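Local coordinates for SusD-like carbohydrate binding protein BF1063 (PDB 3I4G), which probably binds carbohydrate at the outer membrane of Bacteroides fragilis as a SusD-like protein, at residues Y133-E147 / V158-C170. Residues are numbered along the deposited sequence; the frame is centred on the assembly and turned at random.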
# COMPACT_ATOMS: atom_id res chain seq x y z
N TYR A 133 -3.58 13.78 -7.42
CA TYR A 133 -3.22 14.92 -6.58
C TYR A 133 -3.11 14.50 -5.10
O TYR A 133 -2.29 15.04 -4.39
CB TYR A 133 -4.20 16.08 -6.78
CG TYR A 133 -3.93 16.79 -8.08
CD1 TYR A 133 -2.77 17.51 -8.23
CD2 TYR A 133 -4.81 16.69 -9.16
CE1 TYR A 133 -2.49 18.14 -9.42
CE2 TYR A 133 -4.54 17.35 -10.35
CZ TYR A 133 -3.38 18.06 -10.47
OH TYR A 133 -3.03 18.74 -11.67
N PHE A 134 -3.92 13.54 -4.65
CA PHE A 134 -3.84 13.03 -3.30
C PHE A 134 -2.46 12.45 -3.02
O PHE A 134 -1.84 12.77 -2.00
CB PHE A 134 -4.95 11.97 -3.07
CG PHE A 134 -4.73 11.13 -1.85
CD1 PHE A 134 -5.13 11.55 -0.60
CD2 PHE A 134 -4.08 9.91 -1.95
CE1 PHE A 134 -4.88 10.81 0.50
CE2 PHE A 134 -3.84 9.14 -0.84
CZ PHE A 134 -4.24 9.61 0.39
N TYR A 135 -1.97 11.61 -3.91
CA TYR A 135 -0.64 11.05 -3.72
C TYR A 135 0.48 12.10 -3.93
O TYR A 135 1.43 12.15 -3.16
CB TYR A 135 -0.44 9.83 -4.61
CG TYR A 135 -1.28 8.64 -4.26
CD1 TYR A 135 -1.00 7.90 -3.12
CD2 TYR A 135 -2.31 8.22 -5.07
CE1 TYR A 135 -1.78 6.81 -2.79
CE2 TYR A 135 -3.09 7.14 -4.74
CZ TYR A 135 -2.82 6.45 -3.59
OH TYR A 135 -3.58 5.36 -3.27
N LEU A 136 0.37 12.95 -4.95
CA LEU A 136 1.35 14.03 -5.08
C LEU A 136 1.44 14.88 -3.83
O LEU A 136 2.52 15.24 -3.36
CB LEU A 136 1.03 14.88 -6.29
CG LEU A 136 1.21 14.26 -7.67
CD1 LEU A 136 0.54 15.14 -8.69
CD2 LEU A 136 2.67 14.05 -7.98
N ALA A 137 0.29 15.27 -3.31
CA ALA A 137 0.19 16.09 -2.10
C ALA A 137 0.71 15.36 -0.86
O ALA A 137 1.16 16.01 0.07
CB ALA A 137 -1.28 16.53 -1.84
N SER A 138 0.63 14.03 -0.84
CA SER A 138 1.15 13.28 0.28
C SER A 138 2.68 13.35 0.37
O SER A 138 3.24 13.36 1.48
CB SER A 138 0.73 11.82 0.18
OG SER A 138 -0.68 11.65 0.33
N TYR A 139 3.35 13.40 -0.77
CA TYR A 139 4.80 13.20 -0.79
C TYR A 139 5.58 14.41 -1.30
O TYR A 139 6.54 14.83 -0.64
CB TYR A 139 5.11 11.94 -1.62
CG TYR A 139 4.44 10.68 -1.05
CD1 TYR A 139 4.71 10.27 0.24
CD2 TYR A 139 3.57 9.93 -1.80
CE1 TYR A 139 4.11 9.15 0.76
CE2 TYR A 139 2.97 8.79 -1.30
CZ TYR A 139 3.27 8.41 -0.02
OH TYR A 139 2.72 7.25 0.54
N PHE A 140 5.22 14.96 -2.46
CA PHE A 140 5.86 16.18 -2.94
C PHE A 140 5.26 17.43 -2.26
O PHE A 140 5.92 18.46 -2.15
CB PHE A 140 5.69 16.32 -4.45
CG PHE A 140 6.33 15.23 -5.26
CD1 PHE A 140 7.69 15.25 -5.55
CD2 PHE A 140 5.58 14.20 -5.79
CE1 PHE A 140 8.27 14.30 -6.35
CE2 PHE A 140 6.18 13.22 -6.58
CZ PHE A 140 7.52 13.32 -6.89
N LYS A 141 3.99 17.35 -1.87
CA LYS A 141 3.27 18.36 -1.08
C LYS A 141 2.85 19.60 -1.84
O LYS A 141 1.65 19.83 -1.97
CB LYS A 141 4.03 18.72 0.21
CG LYS A 141 4.23 17.45 1.06
CD LYS A 141 4.55 17.72 2.46
CE LYS A 141 4.63 16.39 3.20
NZ LYS A 141 4.96 16.61 4.62
N ASN A 142 3.80 20.40 -2.32
CA ASN A 142 3.50 21.68 -2.98
C ASN A 142 3.84 21.48 -4.44
O ASN A 142 5.00 21.40 -4.79
CB ASN A 142 4.31 22.79 -2.32
CG ASN A 142 4.19 22.75 -0.82
OD1 ASN A 142 3.10 22.78 -0.26
ND2 ASN A 142 5.35 22.69 -0.13
N VAL A 143 2.83 21.38 -5.28
CA VAL A 143 3.00 21.02 -6.69
C VAL A 143 2.00 21.78 -7.53
O VAL A 143 1.02 22.34 -7.02
CB VAL A 143 2.81 19.48 -6.91
CG1 VAL A 143 3.83 18.67 -6.05
CG2 VAL A 143 1.39 19.04 -6.61
N PRO A 144 2.21 21.86 -8.85
CA PRO A 144 1.21 22.51 -9.69
C PRO A 144 -0.14 21.81 -9.69
O PRO A 144 -0.21 20.56 -9.82
CB PRO A 144 1.82 22.44 -11.10
CG PRO A 144 3.31 22.38 -10.82
CD PRO A 144 3.43 21.50 -9.62
N LEU A 145 -1.20 22.59 -9.53
CA LEU A 145 -2.56 22.08 -9.57
C LEU A 145 -3.09 22.46 -10.95
O LEU A 145 -3.50 23.60 -11.20
CB LEU A 145 -3.37 22.68 -8.42
CG LEU A 145 -4.85 22.25 -8.37
CD1 LEU A 145 -4.99 20.75 -8.24
CD2 LEU A 145 -5.57 22.91 -7.21
N VAL A 146 -3.02 21.51 -11.86
CA VAL A 146 -3.40 21.70 -13.25
C VAL A 146 -4.73 21.01 -13.51
O VAL A 146 -4.90 19.80 -13.33
CB VAL A 146 -2.36 21.13 -14.18
CG1 VAL A 146 -2.78 21.33 -15.66
CG2 VAL A 146 -0.99 21.77 -13.88
N GLU A 147 -5.70 21.79 -13.97
CA GLU A 147 -7.04 21.32 -14.30
C GLU A 147 -7.40 21.47 -15.77
O GLU A 147 -8.29 20.81 -16.27
CB GLU A 147 -8.05 22.11 -13.47
CG GLU A 147 -7.84 21.96 -11.98
CD GLU A 147 -8.68 22.92 -11.15
OE1 GLU A 147 -9.90 22.68 -11.00
OE2 GLU A 147 -8.10 23.86 -10.55
N VAL A 158 3.97 26.55 -15.21
CA VAL A 158 3.02 26.52 -14.10
C VAL A 158 3.71 26.81 -12.76
O VAL A 158 4.92 26.65 -12.64
CB VAL A 158 2.29 25.15 -14.00
CG1 VAL A 158 1.35 25.00 -15.20
CG2 VAL A 158 3.29 23.98 -13.87
N THR A 159 2.93 27.25 -11.77
CA THR A 159 3.41 27.55 -10.44
C THR A 159 2.91 26.49 -9.45
O THR A 159 1.98 25.74 -9.79
CB THR A 159 2.93 28.92 -9.97
OG1 THR A 159 1.50 28.96 -10.05
CG2 THR A 159 3.52 30.03 -10.85
N LYS A 160 3.54 26.40 -8.29
CA LYS A 160 3.11 25.46 -7.26
C LYS A 160 1.87 25.97 -6.51
O LYS A 160 1.69 27.19 -6.31
CB LYS A 160 4.19 25.25 -6.21
CG LYS A 160 5.48 24.65 -6.70
CD LYS A 160 6.45 24.55 -5.53
CE LYS A 160 7.83 24.00 -5.91
NZ LYS A 160 8.80 23.82 -4.79
N THR A 161 1.03 25.03 -6.09
CA THR A 161 -0.09 25.28 -5.21
C THR A 161 0.29 24.59 -3.91
O THR A 161 0.92 23.52 -3.95
CB THR A 161 -1.37 24.74 -5.80
OG1 THR A 161 -1.72 25.57 -6.93
CG2 THR A 161 -2.54 24.77 -4.78
N SER A 162 -0.03 25.19 -2.76
CA SER A 162 0.32 24.58 -1.50
C SER A 162 -0.40 23.27 -1.22
O SER A 162 -1.49 23.01 -1.72
CB SER A 162 -0.04 25.52 -0.36
OG SER A 162 -1.44 25.66 -0.23
N GLN A 163 0.21 22.47 -0.38
CA GLN A 163 -0.40 21.22 0.03
C GLN A 163 -1.79 21.47 0.60
O GLN A 163 -2.74 20.76 0.26
CB GLN A 163 0.43 20.50 1.10
CG GLN A 163 -0.09 19.08 1.37
CD GLN A 163 0.46 18.48 2.64
OE1 GLN A 163 0.57 19.17 3.64
NE2 GLN A 163 0.79 17.19 2.62
N ALA A 164 -1.94 22.49 1.43
CA ALA A 164 -3.25 22.74 2.05
C ALA A 164 -4.29 23.03 1.00
O ALA A 164 -5.42 22.52 1.08
CB ALA A 164 -3.17 23.89 3.08
N ASP A 165 -3.95 23.82 -0.02
CA ASP A 165 -4.90 24.15 -1.08
C ASP A 165 -5.21 22.94 -1.97
O ASP A 165 -6.34 22.75 -2.39
CB ASP A 165 -4.36 25.32 -1.91
CG ASP A 165 -4.51 26.65 -1.20
OD1 ASP A 165 -5.29 26.74 -0.21
OD2 ASP A 165 -3.88 27.63 -1.67
N ILE A 166 -4.20 22.10 -2.23
CA ILE A 166 -4.46 20.88 -3.01
C ILE A 166 -5.40 19.94 -2.24
O ILE A 166 -6.35 19.38 -2.81
CB ILE A 166 -3.18 20.15 -3.35
CG1 ILE A 166 -2.29 21.01 -4.27
CG2 ILE A 166 -3.47 18.82 -4.03
CD1 ILE A 166 -0.90 20.51 -4.42
N LEU A 167 -5.16 19.77 -0.94
CA LEU A 167 -6.01 18.89 -0.16
C LEU A 167 -7.46 19.42 -0.09
O LEU A 167 -8.41 18.64 -0.16
CB LEU A 167 -5.43 18.66 1.22
CG LEU A 167 -4.10 17.89 1.24
CD1 LEU A 167 -3.55 17.85 2.67
CD2 LEU A 167 -4.21 16.47 0.62
N LYS A 168 -7.64 20.73 0.04
CA LYS A 168 -8.99 21.30 0.02
C LYS A 168 -9.68 21.01 -1.31
O LYS A 168 -10.88 20.73 -1.35
CB LYS A 168 -8.96 22.82 0.26
CG LYS A 168 -8.61 23.22 1.68
CD LYS A 168 -8.58 24.77 1.85
N TRP A 169 -8.94 21.14 -2.42
CA TRP A 169 -9.47 20.83 -3.73
C TRP A 169 -9.84 19.35 -3.82
O TRP A 169 -10.89 18.98 -4.36
CB TRP A 169 -8.44 21.26 -4.81
CG TRP A 169 -8.82 21.05 -6.22
CD1 TRP A 169 -9.39 21.93 -7.05
CD2 TRP A 169 -8.54 19.89 -6.99
NE1 TRP A 169 -9.51 21.39 -8.30
CE2 TRP A 169 -8.99 20.13 -8.29
CE3 TRP A 169 -7.92 18.67 -6.71
CZ2 TRP A 169 -8.88 19.18 -9.30
CZ3 TRP A 169 -7.82 17.72 -7.71
CH2 TRP A 169 -8.29 18.00 -9.00
N CYS A 170 -8.98 18.49 -3.29
CA CYS A 170 -9.26 17.05 -3.29
C CYS A 170 -10.53 16.74 -2.52
O CYS A 170 -11.31 15.90 -2.93
CB CYS A 170 -8.11 16.25 -2.72
SG CYS A 170 -6.65 16.09 -3.79
O HOH W 1 2.83 18.72 5.58
O HOH W 2 7.52 21.55 -3.71
O HOH W 3 -0.67 25.52 -9.37
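Q163 and N142 carry the polar side-chain bonds near the start of helix 163-180. The amide of Q163 reaches back to helix 116-139, where NE2 donates to A137 O (2.8 Å). A chi1 of -171° swings Q163 away from its backbone N, alongside K141; a water joins OE1 to K141 NZ. N142 OD1 takes the backbone N of Q163 in its carbonyl plane at 2.9 Å. W169 NE1 donates to E147 OE1 (3.0 Å), approaching from above the carboxylate plane. S162 is the N-cap; its OG accepts from D165 N. Backbone bonds pair V143 with T161 in an antiparallel bridge: T161 N donates to V143 O (2.8 Å), and the return bond is weak. Helix segments 133-139 and 163-170 run nearly antiparallel, at 155°, consistent with the TPR-like helical fold of the SusD family. Between them, I166 CG2 packs on A137 CB. Past the end of helix 116-139, I166 CD1 presses on V143 CG2 at a tight 3.5 Å. P144 CG packs slightly tighter on V158 CG2 (3.4 Å). L145 CD1 sits over one face of W169, 3.9 Å from its six-membered ring centroid. The same methyl lies over the Y133 ring, whose plane is turned 79° from that ring.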